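Local coordinates for glycosyl hydrolases family 2, sugar binding domain protein (Bacteroides uniformis str. 3978 T3 ii, PDB 6D1P), which is a gut bacterial beta-glucuronidase of glycosyl hydrolase family 2, probably hydrolysing O-glycosidic bonds that join glucuronic acid to other groups, at residues 455-467 and 473-485. Numbering follows the deposited sequence.
Sequences HRLDPTRSTAIRR and DIVDVYSPTIWAG. With SCN (thiocyanate ion), chain I.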
# COMPACT_ATOMS: atom_id res chain seq x y z
N HIS A 455 24.56 0.01 34.61
CA HIS A 455 25.45 0.49 35.66
C HIS A 455 26.89 0.12 35.38
O HIS A 455 27.80 0.85 35.77
CB HIS A 455 24.99 -0.03 37.03
CG HIS A 455 24.17 0.97 37.77
ND1 HIS A 455 24.64 1.64 38.88
CD2 HIS A 455 22.94 1.48 37.50
CE1 HIS A 455 23.72 2.50 39.29
NE2 HIS A 455 22.68 2.42 38.47
N ARG A 456 27.13 -0.97 34.66
CA ARG A 456 28.51 -1.29 34.31
C ARG A 456 29.03 -0.35 33.24
O ARG A 456 30.19 0.08 33.28
CB ARG A 456 28.62 -2.74 33.86
CG ARG A 456 30.03 -3.23 33.64
CD ARG A 456 29.98 -4.59 32.94
NE ARG A 456 29.95 -4.45 31.48
CZ ARG A 456 29.22 -5.22 30.66
NH1 ARG A 456 28.43 -6.17 31.15
NH2 ARG A 456 29.27 -5.01 29.35
N LEU A 457 28.17 0.02 32.28
CA LEU A 457 28.62 0.89 31.21
C LEU A 457 28.78 2.33 31.69
O LEU A 457 29.71 3.02 31.27
CB LEU A 457 27.64 0.84 30.03
CG LEU A 457 27.61 -0.31 29.02
CD1 LEU A 457 26.77 0.13 27.84
CD2 LEU A 457 28.99 -0.74 28.55
N ASP A 458 27.86 2.81 32.53
CA ASP A 458 27.87 4.21 32.94
C ASP A 458 27.45 4.31 34.40
O ASP A 458 26.28 4.52 34.72
CB ASP A 458 26.95 5.07 32.06
CG ASP A 458 26.87 6.52 32.53
OD1 ASP A 458 27.78 7.00 33.26
OD2 ASP A 458 25.87 7.19 32.19
N PRO A 459 28.41 4.18 35.32
CA PRO A 459 28.08 4.29 36.74
C PRO A 459 27.58 5.67 37.15
O PRO A 459 27.00 5.78 38.23
CB PRO A 459 29.41 3.96 37.44
CG PRO A 459 30.21 3.26 36.43
CD PRO A 459 29.82 3.82 35.10
N THR A 460 27.76 6.70 36.31
CA THR A 460 27.45 8.07 36.74
C THR A 460 25.98 8.42 36.63
O THR A 460 25.61 9.54 36.99
CB THR A 460 28.26 9.12 35.94
OG1 THR A 460 27.65 9.33 34.65
CG2 THR A 460 29.72 8.69 35.76
N ARG A 461 25.12 7.52 36.15
CA ARG A 461 23.72 7.85 35.95
C ARG A 461 22.83 6.77 36.55
O ARG A 461 23.28 5.66 36.83
CB ARG A 461 23.41 8.06 34.48
CG ARG A 461 24.12 9.28 33.89
CD ARG A 461 23.60 9.57 32.50
NE ARG A 461 24.19 10.74 31.87
CZ ARG A 461 25.41 10.77 31.35
NH1 ARG A 461 26.20 9.71 31.43
NH2 ARG A 461 25.86 11.88 30.78
N SER A 462 21.57 7.12 36.76
CA SER A 462 20.61 6.18 37.33
C SER A 462 19.76 5.51 36.25
O SER A 462 19.44 6.11 35.22
CB SER A 462 19.71 6.87 38.36
OG SER A 462 20.45 7.21 39.51
N THR A 463 19.40 4.25 36.51
CA THR A 463 18.45 3.52 35.69
C THR A 463 17.04 3.76 36.19
O THR A 463 16.80 3.97 37.39
CB THR A 463 18.74 2.02 35.69
OG1 THR A 463 18.53 1.49 36.99
CG2 THR A 463 20.16 1.74 35.25
N ALA A 464 16.09 3.76 35.25
CA ALA A 464 14.67 3.86 35.55
C ALA A 464 13.90 2.86 34.69
O ALA A 464 14.40 2.38 33.67
CB ALA A 464 14.16 5.30 35.30
N ILE A 465 12.67 2.54 35.11
CA ILE A 465 11.64 1.98 34.24
C ILE A 465 10.30 2.57 34.65
O ILE A 465 10.18 3.24 35.67
CB ILE A 465 11.55 0.44 34.27
CG1 ILE A 465 11.19 -0.05 35.68
CG2 ILE A 465 12.82 -0.20 33.71
CD1 ILE A 465 11.06 -1.56 35.83
N ARG A 466 9.27 2.28 33.84
CA ARG A 466 7.91 2.74 34.09
C ARG A 466 6.94 1.57 34.03
O ARG A 466 6.94 0.80 33.07
CB ARG A 466 7.48 3.83 33.08
CG ARG A 466 6.10 4.40 33.44
CD ARG A 466 5.49 5.39 32.45
NE ARG A 466 4.09 5.57 32.80
CZ ARG A 466 3.11 4.82 32.34
NH1 ARG A 466 3.38 3.86 31.46
NH2 ARG A 466 1.86 5.01 32.73
N ARG A 467 6.11 1.45 35.07
CA ARG A 467 4.98 0.52 35.12
C ARG A 467 5.42 -0.92 34.88
O ARG A 467 5.19 -1.51 33.82
CB ARG A 467 3.89 0.90 34.11
CG ARG A 467 2.52 0.47 34.55
CD ARG A 467 1.52 0.49 33.44
NE ARG A 467 1.47 -0.81 32.76
CZ ARG A 467 0.47 -1.19 31.96
NH1 ARG A 467 -0.54 -0.36 31.76
NH2 ARG A 467 0.47 -2.40 31.39
N ASP A 473 11.81 -3.01 42.08
CA ASP A 473 12.92 -3.00 43.03
C ASP A 473 14.28 -3.08 42.35
O ASP A 473 15.30 -2.89 43.03
CB ASP A 473 12.80 -4.19 44.00
CG ASP A 473 12.69 -5.53 43.26
OD1 ASP A 473 11.71 -5.70 42.48
OD2 ASP A 473 13.58 -6.41 43.42
N ILE A 474 14.32 -3.36 41.05
CA ILE A 474 15.59 -3.65 40.39
C ILE A 474 16.35 -2.38 40.06
O ILE A 474 17.56 -2.30 40.26
CB ILE A 474 15.35 -4.51 39.13
CG1 ILE A 474 15.07 -5.96 39.49
CG2 ILE A 474 16.56 -4.45 38.19
CD1 ILE A 474 14.47 -6.77 38.33
N VAL A 475 15.65 -1.36 39.54
CA VAL A 475 16.30 -0.15 39.02
C VAL A 475 16.54 0.88 40.11
O VAL A 475 16.09 0.72 41.26
CB VAL A 475 15.44 0.49 37.92
CG1 VAL A 475 15.26 -0.46 36.77
CG2 VAL A 475 14.09 0.91 38.51
N ASP A 476 17.22 1.97 39.76
CA ASP A 476 17.42 3.03 40.75
C ASP A 476 16.15 3.84 40.97
O ASP A 476 15.75 4.07 42.11
CB ASP A 476 18.58 3.91 40.32
CG ASP A 476 19.85 3.13 40.14
OD1 ASP A 476 20.26 2.45 41.12
OD2 ASP A 476 20.44 3.18 39.04
N VAL A 477 15.47 4.25 39.89
CA VAL A 477 14.31 5.13 39.99
C VAL A 477 13.11 4.48 39.30
O VAL A 477 13.23 3.92 38.21
CB VAL A 477 14.60 6.52 39.40
CG1 VAL A 477 13.40 7.41 39.57
CG2 VAL A 477 15.82 7.14 40.09
N TYR A 478 11.94 4.58 39.93
CA TYR A 478 10.77 3.86 39.47
C TYR A 478 9.58 4.79 39.31
O TYR A 478 9.36 5.67 40.15
CB TYR A 478 10.39 2.73 40.43
CG TYR A 478 9.17 1.99 39.95
CD1 TYR A 478 9.27 1.12 38.88
CD2 TYR A 478 7.93 2.20 40.52
CE1 TYR A 478 8.17 0.45 38.41
CE2 TYR A 478 6.81 1.53 40.06
CZ TYR A 478 6.94 0.65 38.99
OH TYR A 478 5.87 -0.04 38.48
N SER A 479 8.82 4.57 38.24
CA SER A 479 7.56 5.26 38.00
C SER A 479 6.44 4.23 37.93
O SER A 479 6.52 3.30 37.11
CB SER A 479 7.60 6.06 36.70
OG SER A 479 6.34 6.66 36.45
N PRO A 480 5.39 4.33 38.74
CA PRO A 480 4.21 3.50 38.50
C PRO A 480 3.31 4.18 37.49
O PRO A 480 3.74 5.15 36.87
CB PRO A 480 3.55 3.40 39.87
CG PRO A 480 3.91 4.77 40.51
CD PRO A 480 5.28 5.13 39.98
N THR A 481 2.07 3.71 37.31
CA THR A 481 1.13 4.37 36.43
C THR A 481 0.13 5.12 37.30
O THR A 481 -0.51 4.52 38.15
CB THR A 481 0.43 3.37 35.48
OG1 THR A 481 -0.57 4.05 34.71
CG2 THR A 481 -0.23 2.23 36.23
N ILE A 482 0.02 6.44 37.10
CA ILE A 482 -0.85 7.29 37.90
C ILE A 482 -1.45 8.38 37.02
O ILE A 482 -0.76 9.33 36.64
CB ILE A 482 -0.13 7.91 39.11
CG1 ILE A 482 0.32 6.84 40.10
CG2 ILE A 482 -1.04 8.91 39.80
CD1 ILE A 482 1.22 7.38 41.22
N TRP A 483 -2.75 8.28 36.76
CA TRP A 483 -3.47 9.15 35.85
C TRP A 483 -4.75 9.64 36.52
O TRP A 483 -5.86 9.43 36.02
CB TRP A 483 -3.83 8.44 34.54
CG TRP A 483 -2.68 8.13 33.66
CD1 TRP A 483 -1.78 7.11 33.80
CD2 TRP A 483 -2.30 8.84 32.47
NE1 TRP A 483 -0.86 7.15 32.78
CE2 TRP A 483 -1.16 8.20 31.95
CE3 TRP A 483 -2.81 9.97 31.81
CZ2 TRP A 483 -0.51 8.66 30.80
CZ3 TRP A 483 -2.16 10.42 30.68
CH2 TRP A 483 -1.03 9.76 30.17
N ALA A 484 -4.58 10.29 37.67
CA ALA A 484 -5.69 10.84 38.43
C ALA A 484 -6.60 11.64 37.53
O ALA A 484 -6.15 12.53 36.81
CB ALA A 484 -5.15 11.74 39.55
N GLY A 485 -7.88 11.33 37.56
CA GLY A 485 -8.83 12.03 36.73
C GLY A 485 -8.88 11.58 35.28
O GLY A 485 -9.78 12.01 34.55
S SCN I . -4.89 5.93 37.49
C SCN I . -4.20 4.53 36.66
N SCN I . -3.68 3.74 35.94
O HOH W 1 1.94 6.99 35.08
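Ala464, Ile465 and Arg466 pair with Val477, Tyr478 and Ser479 as neighbouring parallel strands, their short axes 14° apart. Backbone bonds run alternately from Val477 N to Thr463 O, Ile465 N to Val477 O (weak), Ser479 N to Ile465 O and Arg467 N to Ser479 O, the last at 2.8 Å.

Asp476 closes the start of the ladder. Asp476 OD2 takes the backbone N of Thr463 on the anti lone pair, at 2.9 Å and nearly straight (169°). His455 NE2 comes up to the same oxygen at the edge of the imidazole, modelled too close for the exact geometry to be trusted. In return, Asp476 N donates to Thr463 OG1 at 3.1 Å. That hydroxyl lies between its own backbone N and carbonyl carbon and also bonds His451.

On one face, Ile465 touches Val475 CG1 through CG2 and the edge of the Tyr478 ring through CG1, at 3.9 Å from CD1. On the other, Arg466 runs extended past Ser479, its CG 3.8 Å from Ser479 OG. Arg466 NH2 lies in the indole plane of Trp483 beside NE1, a contact of two donors and not a hydrogen bond, with guanidinium and ring 83° apart. Arg466 NH2 also donates to a water, 3.1 Å away, that accepts from Ile482 N. The aliphatic part of Arg467 lies alongside Thr481, with Arg467 CG 3.7 Å from Thr481 CG2.

Arg466 forms a salt bridge with Glu428, and Arg467 with Asp430. This pair belongs to the parallel strands of the TIM barrel: strand 420-432 flanks 462-466, Ala511 bonds Ser479 OG and Arg466 NE, Arg507 bonds the backbone of Tyr478, and helix 440-457 packs on Thr463 and Ile465.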